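PDB 5FOO: 6-phospho-beta-d glycosidase from Streptococcus pyogenes, which probably hydrolyses 6-phosphorylated beta-glucosides as a glycoside hydrolase of family 1, and binds the probe 6-phosphocyclophellitol in its pocket. Local coordinates for residues F252-A255 against F261-E264; E165-V170 against E245-D250; R81-D84 against Q88-I91; A24-N29 against T90-G95. The protein carries 1 engineered substitution. One frame throughout, in Å; residues are numbered along the deposited sequence.

Contact 1 (F252-A255 against F261-E264)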
# COMPACT_ATOMS: atom_id res chain seq x y z
N PHE A 252 -4.65 -7.12 11.07
CA PHE A 252 -5.35 -6.05 10.38
C PHE A 252 -6.58 -6.55 9.58
O PHE A 252 -7.55 -5.79 9.44
CB PHE A 252 -4.41 -5.21 9.51
CG PHE A 252 -3.51 -4.27 10.28
CD1 PHE A 252 -4.02 -3.17 10.93
CD2 PHE A 252 -2.12 -4.50 10.35
CE1 PHE A 252 -3.19 -2.28 11.64
CE2 PHE A 252 -1.29 -3.65 11.09
CZ PHE A 252 -1.82 -2.53 11.73
N MET A 253 -6.53 -7.76 9.03
CA MET A 253 -7.67 -8.32 8.28
C MET A 253 -8.88 -8.56 9.17
O MET A 253 -9.96 -8.17 8.80
CB MET A 253 -7.34 -9.60 7.56
CG MET A 253 -6.51 -9.40 6.30
SD MET A 253 -7.43 -8.65 4.94
CE MET A 253 -8.59 -9.96 4.58
N GLU A 254 -8.66 -9.16 10.34
CA GLU A 254 -9.72 -9.45 11.27
C GLU A 254 -10.33 -8.17 11.73
O GLU A 254 -11.53 -8.07 11.80
CB GLU A 254 -9.28 -10.33 12.45
CG GLU A 254 -8.97 -11.77 12.10
CD GLU A 254 -10.16 -12.49 11.49
OE1 GLU A 254 -11.31 -12.22 11.91
OE2 GLU A 254 -9.93 -13.32 10.60
N ALA A 255 -9.51 -7.18 12.09
CA ALA A 255 -10.03 -5.88 12.48
C ALA A 255 -10.78 -5.14 11.34
O ALA A 255 -11.86 -4.62 11.57
CB ALA A 255 -8.95 -5.00 13.01
N PHE A 261 -10.04 -8.25 16.95
CA PHE A 261 -8.67 -8.74 16.81
C PHE A 261 -8.67 -10.26 16.96
O PHE A 261 -9.53 -10.77 17.57
CB PHE A 261 -7.82 -8.08 17.79
CG PHE A 261 -7.64 -6.62 17.52
CD1 PHE A 261 -6.80 -6.21 16.51
CD2 PHE A 261 -8.32 -5.67 18.26
CE1 PHE A 261 -6.65 -4.85 16.25
CE2 PHE A 261 -8.16 -4.33 17.99
CZ PHE A 261 -7.33 -3.91 16.98
N PRO A 262 -7.72 -10.97 16.36
CA PRO A 262 -7.72 -12.43 16.56
C PRO A 262 -7.32 -12.83 17.97
O PRO A 262 -6.27 -12.35 18.49
CB PRO A 262 -6.70 -12.95 15.57
CG PRO A 262 -6.13 -11.76 14.87
CD PRO A 262 -6.61 -10.50 15.54
N GLU A 263 -8.13 -13.68 18.58
CA GLU A 263 -8.03 -14.02 20.01
C GLU A 263 -6.69 -14.69 20.33
O GLU A 263 -6.03 -14.40 21.33
CB GLU A 263 -9.16 -14.96 20.39
CG GLU A 263 -10.55 -14.36 20.33
CD GLU A 263 -11.15 -14.18 21.69
OE1 GLU A 263 -10.75 -13.19 22.37
OE2 GLU A 263 -12.00 -15.02 22.07
N GLU A 264 -6.27 -15.55 19.43
CA GLU A 264 -5.01 -16.25 19.62
C GLU A 264 -3.83 -15.28 19.64
O GLU A 264 -2.90 -15.47 20.43
CB GLU A 264 -4.83 -17.34 18.57
CG GLU A 264 -3.67 -18.27 18.88
CD GLU A 264 -3.42 -19.32 17.80
OE1 GLU A 264 -4.23 -19.49 16.86
OE2 GLU A 264 -2.39 -20.00 17.90
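The tight connection between helices 235-258 and 263-271, on the outside of the (beta/alpha)8 barrel, brings E254 and A255, near the end of the first helix, against F261 and P262, which lead into the second. The chain turns back so closely that the CA atoms of A255 and F261 are 5.4 Å apart. The CB of F261 points away from the helix, but with CG placed beside the backbone N (chi1 -68°) the ring turns back toward it, and CE1 comes to 4.0 Å from A255 CB, which meets the ring obliquely. Its surroundings also include L251 of the same helix and A197, so F261 packs between helices 235-258 and 186-208, with the ring of W276 beside it. P262, the N-cap residue of helix 263-271, lies next to the aliphatic part of E254 and also touches D250 one turn earlier. The two side chains pass at a slant, methylene against ring carbon. A bend in the E254 chain at chi2 (-59°) carries the carboxylate away from P262, and OE1 is hydrogen-bonded to H258 ND1. What remains against the proline is a purely aliphatic pair, E254 CG to P262 CG at 4.0 Å and E254 CB to P262 CD at 4.1 Å.

Contact 2 (E165-V170 against E245-D250). With JAZ (6-phosphocyclophellitol), chain G.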
# COMPACT_ATOMS: atom_id res chain seq x y z
N GLU A 165 -0.96 -0.51 3.66
CA GLU A 165 -0.12 -1.45 4.42
C GLU A 165 0.33 -0.94 5.78
O GLU A 165 1.54 -0.66 6.02
CB GLU A 165 1.08 -1.91 3.60
CG GLU A 165 0.75 -2.58 2.30
CD GLU A 165 2.01 -2.68 1.35
OE1 GLU A 165 2.71 -1.65 0.94
OE2 GLU A 165 2.26 -3.82 0.99
N PRO A 166 -0.63 -0.81 6.68
CA PRO A 166 -0.30 -0.36 7.97
C PRO A 166 0.70 -1.24 8.71
O PRO A 166 1.51 -0.68 9.48
CB PRO A 166 -1.64 -0.26 8.67
CG PRO A 166 -2.49 -1.25 8.01
CD PRO A 166 -2.07 -1.09 6.57
N MET A 167 0.75 -2.54 8.44
CA MET A 167 1.80 -3.38 9.12
C MET A 167 3.22 -3.04 8.63
O MET A 167 4.18 -3.28 9.32
CB MET A 167 1.55 -4.90 8.93
CG MET A 167 2.55 -5.81 9.73
SD MET A 167 2.51 -5.39 11.48
CE MET A 167 1.15 -6.38 11.99
N VAL A 168 3.36 -2.53 7.41
CA VAL A 168 4.63 -2.03 6.89
C VAL A 168 5.08 -0.77 7.67
O VAL A 168 6.25 -0.59 7.91
CB VAL A 168 4.61 -1.78 5.36
CG1 VAL A 168 5.90 -1.15 4.89
CG2 VAL A 168 4.35 -3.10 4.60
N VAL A 169 4.16 0.10 8.06
CA VAL A 169 4.50 1.22 8.93
C VAL A 169 4.97 0.73 10.34
O VAL A 169 5.94 1.28 10.89
CB VAL A 169 3.28 2.13 9.12
CG1 VAL A 169 3.51 3.18 10.19
CG2 VAL A 169 2.97 2.84 7.81
N VAL A 170 4.25 -0.22 10.91
CA VAL A 170 4.57 -0.77 12.18
C VAL A 170 5.99 -1.37 12.10
O VAL A 170 6.80 -1.09 12.96
CB VAL A 170 3.64 -1.92 12.49
CG1 VAL A 170 4.13 -2.74 13.70
CG2 VAL A 170 2.22 -1.44 12.75
N GLU A 245 1.29 -15.74 10.18
CA GLU A 245 0.00 -15.31 9.58
C GLU A 245 -0.77 -14.52 10.57
O GLU A 245 -1.27 -13.46 10.23
CB GLU A 245 -0.82 -16.47 9.05
CG GLU A 245 -0.01 -17.19 7.97
CD GLU A 245 -0.70 -17.47 6.69
OE1 GLU A 245 -1.92 -17.42 6.68
OE2 GLU A 245 0.00 -17.77 5.69
N LEU A 246 -0.82 -14.99 11.82
CA LEU A 246 -1.57 -14.26 12.84
C LEU A 246 -1.20 -12.79 12.93
O LEU A 246 -2.09 -11.93 13.05
CB LEU A 246 -1.42 -14.83 14.25
CG LEU A 246 -2.15 -16.08 14.66
CD1 LEU A 246 -1.68 -16.43 16.07
CD2 LEU A 246 -3.65 -15.82 14.66
N TRP A 247 0.11 -12.52 12.96
CA TRP A 247 0.67 -11.20 13.02
C TRP A 247 0.59 -10.47 11.68
O TRP A 247 0.04 -9.39 11.62
CB TRP A 247 2.15 -11.23 13.55
CG TRP A 247 2.81 -9.91 13.54
CD1 TRP A 247 3.70 -9.48 12.60
CD2 TRP A 247 2.68 -8.84 14.49
NE1 TRP A 247 4.09 -8.21 12.87
CE2 TRP A 247 3.46 -7.78 14.02
CE3 TRP A 247 1.96 -8.65 15.67
CZ2 TRP A 247 3.56 -6.59 14.68
CZ3 TRP A 247 2.07 -7.48 16.33
CH2 TRP A 247 2.86 -6.45 15.84
N ASN A 248 1.21 -11.01 10.64
CA ASN A 248 1.39 -10.25 9.39
C ASN A 248 0.09 -10.07 8.59
O ASN A 248 -0.01 -9.14 7.81
CB ASN A 248 2.49 -10.84 8.48
CG ASN A 248 3.86 -10.78 9.14
OD1 ASN A 248 4.48 -9.72 9.20
ND2 ASN A 248 4.29 -11.91 9.72
N ASN A 249 -0.87 -10.98 8.77
CA ASN A 249 -2.12 -10.96 8.02
C ASN A 249 -3.34 -10.73 8.92
O ASN A 249 -4.07 -9.74 8.71
CB ASN A 249 -2.27 -12.23 7.17
CG ASN A 249 -1.16 -12.33 6.13
OD1 ASN A 249 -0.51 -11.34 5.82
ND2 ASN A 249 -0.96 -13.47 5.59
N ASP A 250 -3.53 -11.60 9.90
CA ASP A 250 -4.78 -11.63 10.65
C ASP A 250 -5.09 -10.40 11.46
O ASP A 250 -6.27 -10.01 11.51
CB ASP A 250 -4.87 -12.82 11.55
CG ASP A 250 -4.89 -14.11 10.81
OD1 ASP A 250 -4.70 -14.17 9.57
OD2 ASP A 250 -5.04 -15.10 11.51
C2 JAZ G . 6.54 0.55 -3.06
C3 JAZ G . 5.09 0.94 -2.72
C4 JAZ G . 4.46 -0.09 -1.78
C5 JAZ G . 4.47 -1.49 -2.38
C6 JAZ G . 5.86 -1.87 -2.84
C7 JAZ G . 6.48 -0.81 -3.75
C8 JAZ G . 7.82 -1.26 -4.33
O9 JAZ G . 8.72 -1.44 -3.24
P10 JAZ G . 10.27 -1.18 -3.47
O11 JAZ G . 10.87 -1.41 -2.12
O12 JAZ G . 10.51 0.09 -4.16
O13 JAZ G . 10.70 -2.20 -4.43
O14 JAZ G . 6.69 -2.15 -1.70
O15 JAZ G . 7.11 1.48 -3.99
O16 JAZ G . 5.15 2.18 -2.06
O17 JAZ G . 3.14 0.30 -1.45
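The short helical segments 166-170 and 245-250 run at 124° to each other with their axes 10.5 Å apart, and M167 and N248 have the nearest CA atoms. The second segment contains a wider pi-type turn: E245 O accepts from both N249 N and D250 N, which reach it from opposite faces of its plane. M167 carries the packing. Its chain bends at chi2 (56°) and again at chi3, laying the terminal methyl over one face of the W247 indole. CE stands 3.6 Å from the centroid of the five-membered ring, 22° off the normal, in a CH-pi contact offset toward the rim. SD sits obliquely beside the same ring, 3.5 Å from W247 NE1, which makes this a Met-aromatic pair. Helix 166-174 follows the fourth strand of the TIM barrel, and its N-cap residue E165 belongs to the N164-E165-P166 sequence familiar from glycoside hydrolase family 1. The fit around M167 is close, for its CE also lies 3.2 Å from W247 O. V170 CG1 approaches W247 CZ2 to 4.0 Å. E171 OE2 takes the indole N-H and so helps to fix the ring's rotation. On the pocket side, E165 OE1 accepts a hydrogen bond from O17 of 6-phosphocyclophellitol at 3.1 Å, while OE2 is bonded to N224 and Y299.

Contact 3 (R81-D84 against Q88-I91)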
# COMPACT_ATOMS: atom_id res chain seq x y z
N ARG A 81 0.47 17.99 2.83
CA ARG A 81 0.11 19.01 1.80
C ARG A 81 -1.25 19.65 2.06
O ARG A 81 -1.39 20.83 1.89
CB ARG A 81 0.08 18.37 0.39
CG ARG A 81 -0.25 19.34 -0.71
CD ARG A 81 -0.18 18.72 -2.06
NE ARG A 81 1.13 18.26 -2.45
CZ ARG A 81 2.16 19.02 -2.78
NH1 ARG A 81 2.08 20.30 -2.78
NH2 ARG A 81 3.34 18.43 -3.15
N LEU A 82 -2.24 18.85 2.44
CA LEU A 82 -3.63 19.38 2.56
C LEU A 82 -3.86 20.25 3.80
O LEU A 82 -4.66 21.18 3.76
CB LEU A 82 -4.65 18.26 2.57
CG LEU A 82 -6.13 18.69 2.51
CD1 LEU A 82 -6.40 19.65 1.32
CD2 LEU A 82 -6.99 17.44 2.40
N ILE A 83 -3.18 19.93 4.90
CA ILE A 83 -3.46 20.56 6.16
C ILE A 83 -2.46 21.62 6.55
O ILE A 83 -1.26 21.46 6.38
CB ILE A 83 -3.62 19.49 7.26
CG1 ILE A 83 -4.78 18.55 6.96
CG2 ILE A 83 -3.81 20.16 8.63
CD1 ILE A 83 -6.16 19.22 6.76
N ASP A 84 -2.97 22.73 7.06
CA ASP A 84 -2.16 23.84 7.47
C ASP A 84 -1.84 23.62 8.97
O ASP A 84 -0.73 23.26 9.32
CB ASP A 84 -2.90 25.16 7.19
CG ASP A 84 -2.20 26.40 7.79
OD1 ASP A 84 -1.10 26.34 8.36
OD2 ASP A 84 -2.80 27.46 7.74
N GLN A 88 -6.07 21.75 14.35
CA GLN A 88 -7.43 22.23 14.02
C GLN A 88 -7.87 21.69 12.67
O GLN A 88 -8.96 22.00 12.24
CB GLN A 88 -7.42 23.78 13.99
CG GLN A 88 -7.46 24.42 15.36
CD GLN A 88 -8.87 24.36 15.94
OE1 GLN A 88 -9.75 25.14 15.57
NE2 GLN A 88 -9.10 23.41 16.84
N ALA A 89 -7.03 20.91 12.00
CA ALA A 89 -7.23 20.54 10.61
C ALA A 89 -7.75 21.70 9.72
O ALA A 89 -8.72 21.53 8.96
CB ALA A 89 -8.14 19.34 10.53
N THR A 90 -7.11 22.87 9.80
CA THR A 90 -7.37 23.90 8.82
C THR A 90 -6.69 23.54 7.51
O THR A 90 -5.80 22.70 7.45
CB THR A 90 -6.95 25.25 9.32
OG1 THR A 90 -5.59 25.21 9.73
CG2 THR A 90 -7.82 25.61 10.55
N ILE A 91 -7.17 24.15 6.44
CA ILE A 91 -6.84 23.76 5.04
C ILE A 91 -5.75 24.61 4.41
O ILE A 91 -5.77 25.81 4.53
CB ILE A 91 -8.09 23.82 4.17
CG1 ILE A 91 -9.12 22.79 4.68
CG2 ILE A 91 -7.76 23.55 2.72
CD1 ILE A 91 -10.50 22.91 4.04
O HOH W 1 -4.76 27.66 10.45
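The backbones of I83 and I91 form a single antiparallel beta bridge, a non-hydrogen-bonded pair with CA atoms 4.8 Å apart, in the loop that joins helix 79-82 to helix 93-108 of the TIM barrel. The backbone bonds lie to each side of this pair. D84 N donates to T90 O at 2.9 Å and almost straight (172°); the counterpart bond runs between L82 and N92. T90 O is approached a second time, by I83 CA at 3.4 Å in a CA-H...O contact.

The apolar contacts are looser. With CG1 beside its backbone N (chi1 -61°), I83 brings CD1 to 4.3 Å from A89 CB, and its CG2 leans over the A89 backbone. L82 CD1 comes to 4.4 Å from I91 CG2. Helix 136-153 covers this apolar side, touching L82, I83, A89 and I91 through C149, F145, A144 and V148.

Polar side chains meet beside the bridge. The CB of D84 points toward segment 88-91 and packs 3.7 Å from T90 OG1. D84 OD1 is engaged by Q26 NE2, and T90 OG1 by D85 N. One water links the two side chains: it lies 2.7 Å from T90 OG1 and gives a weak, long bond of 3.4 Å to D84 OD2.

Contact 4 (A24-N29 against T90-G95). With PO4 (phosphate ion), chain M.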
# COMPACT_ATOMS: atom_id res chain seq x y z
N ALA A 24 5.51 23.32 -3.38
CA ALA A 24 4.44 23.97 -2.58
C ALA A 24 3.82 23.16 -1.42
O ALA A 24 2.64 23.35 -1.10
CB ALA A 24 3.33 24.46 -3.49
N LYS A 25 4.59 22.28 -0.80
CA LYS A 25 4.06 21.43 0.23
C LYS A 25 4.47 22.00 1.53
O LYS A 25 5.67 22.10 1.80
CB LYS A 25 4.50 19.95 0.07
CG LYS A 25 3.62 18.97 0.82
CD LYS A 25 3.98 17.51 0.56
CE LYS A 25 5.26 17.14 1.30
NZ LYS A 25 5.69 15.72 1.22
N GLN A 26 3.50 22.30 2.38
CA GLN A 26 3.76 23.09 3.57
C GLN A 26 4.62 22.35 4.59
O GLN A 26 5.42 22.98 5.30
CB GLN A 26 2.43 23.52 4.19
CG GLN A 26 2.55 24.38 5.42
CD GLN A 26 1.21 24.90 5.96
OE1 GLN A 26 0.16 24.88 5.33
NE2 GLN A 26 1.26 25.38 7.15
N HIS A 27 4.44 21.05 4.75
CA HIS A 27 5.05 20.37 5.89
C HIS A 27 5.86 19.24 5.35
O HIS A 27 5.61 18.76 4.24
CB HIS A 27 3.98 19.76 6.85
CG HIS A 27 2.97 20.73 7.42
ND1 HIS A 27 3.23 21.52 8.53
CD2 HIS A 27 1.68 20.97 7.10
CE1 HIS A 27 2.15 22.22 8.85
NE2 HIS A 27 1.21 21.94 7.96
N ARG A 28 6.77 18.75 6.19
CA ARG A 28 7.51 17.52 5.94
C ARG A 28 6.83 16.29 6.49
O ARG A 28 6.36 16.27 7.65
CB ARG A 28 8.93 17.60 6.55
CG ARG A 28 9.74 18.79 5.98
CD ARG A 28 10.99 19.10 6.79
NE ARG A 28 10.64 19.47 8.14
CZ ARG A 28 11.50 19.76 9.11
NH1 ARG A 28 12.81 19.74 8.92
NH2 ARG A 28 11.00 20.09 10.26
N ASN A 29 6.79 15.25 5.66
CA ASN A 29 6.48 13.95 6.15
C ASN A 29 7.70 13.25 6.71
O ASN A 29 8.77 13.79 6.66
CB ASN A 29 5.68 13.13 5.09
CG ASN A 29 6.49 12.72 3.87
OD1 ASN A 29 7.60 12.23 3.95
ND2 ASN A 29 5.85 12.81 2.73
N THR A 90 -7.11 22.87 9.80
CA THR A 90 -7.37 23.90 8.82
C THR A 90 -6.69 23.54 7.51
O THR A 90 -5.80 22.70 7.45
CB THR A 90 -6.95 25.25 9.32
OG1 THR A 90 -5.59 25.21 9.73
CG2 THR A 90 -7.82 25.61 10.55
N ILE A 91 -7.17 24.15 6.44
CA ILE A 91 -6.84 23.76 5.04
C ILE A 91 -5.75 24.61 4.41
O ILE A 91 -5.77 25.81 4.53
CB ILE A 91 -8.09 23.82 4.17
CG1 ILE A 91 -9.12 22.79 4.68
CG2 ILE A 91 -7.76 23.55 2.72
CD1 ILE A 91 -10.50 22.91 4.04
N ASN A 92 -4.73 24.00 3.84
CA ASN A 92 -3.76 24.76 3.06
C ASN A 92 -4.42 25.03 1.71
O ASN A 92 -4.77 24.08 0.99
CB ASN A 92 -2.49 23.94 2.85
CG ASN A 92 -1.51 24.66 1.95
OD1 ASN A 92 -1.70 24.84 0.73
ND2 ASN A 92 -0.49 25.13 2.57
N PRO A 93 -4.60 26.29 1.35
CA PRO A 93 -5.33 26.54 0.08
C PRO A 93 -4.65 25.99 -1.16
O PRO A 93 -5.38 25.54 -2.05
CB PRO A 93 -5.38 28.09 0.00
CG PRO A 93 -5.21 28.54 1.38
CD PRO A 93 -4.32 27.54 2.06
N ASP A 94 -3.32 25.97 -1.24
CA ASP A 94 -2.67 25.40 -2.43
C ASP A 94 -2.82 23.86 -2.49
O ASP A 94 -2.97 23.29 -3.56
CB ASP A 94 -1.18 25.79 -2.67
CG ASP A 94 -0.68 25.33 -4.13
OD1 ASP A 94 -0.29 24.13 -4.37
OD2 ASP A 94 -0.79 26.15 -5.09
N GLY A 95 -2.79 23.20 -1.35
CA GLY A 95 -3.02 21.75 -1.34
C GLY A 95 -4.42 21.34 -1.78
O GLY A 95 -4.59 20.36 -2.52
P PO4 M . 7.10 20.82 9.44
O1 PO4 M . 7.87 20.47 10.71
O2 PO4 M . 7.08 22.29 9.07
O3 PO4 M . 5.58 20.48 9.76
O4 PO4 M . 7.82 20.18 8.33
O HOH W 2 0.25 22.33 -2.42
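The N-terminal cap of helix 93-108 is the site of this contact, where N92 both caps the helix and reaches across to Q26. N92 OD1 accepts from G95 N at 2.9 Å, which holds the amide in place and leaves ND2 pointing at the loop 24-29. From there N92 ND2 donates to Q26 OE1 at 2.8 Å, nearly straight (168°). The acceptor lies in the amide plane of N92, yet the two amides are turned 52° against each other. Q26 gets there as a fully extended chain, its CG anti to the backbone N. In the first turn of the helix, D94 OD1 packs 3.7 Å from A24 CB. A water donates both to D94 OD1, at 2.7 Å, and to A24 O, at 2.9 Å; Y55 OH also bonds to D94 OD1. Beyond Q26 the loop holds a phosphate ion, probably from the crystallisation liquor: H27 ND1 binds O3, R28 N and NE share O4, and R28 NH2 reaches O1. Through Q26-N92 and the water between A24 and D94, the surface loop, which runs from helix 16-19 to helix 30-37, is joined to the start of helix 93-108, with helix 79-82 beside it, touched by K25, H27 and N29.

Contact 2 is the buried one and the only one of the four that includes a residue of the ligand pocket; contact 4 is a surface contact, and contacts 1 and 3 are partly buried. Contacts 1 and 2 share helix 235-258 and touch directly, F252 of the first packing on P166 and M167 of the second. Contacts 3 and 4 share T90 and I91, and H27 NE2 bonds to D84 O between them; their centres are 29 to 35 Å from those of the other pair. Aliphatic and aromatic packing dominates contacts 1 and 2, with a Met-aromatic pair and the ligand bond of E165 in contact 2, whereas backbone bridging, amides and waters mark contacts 3 and 4, at loops and helix ends.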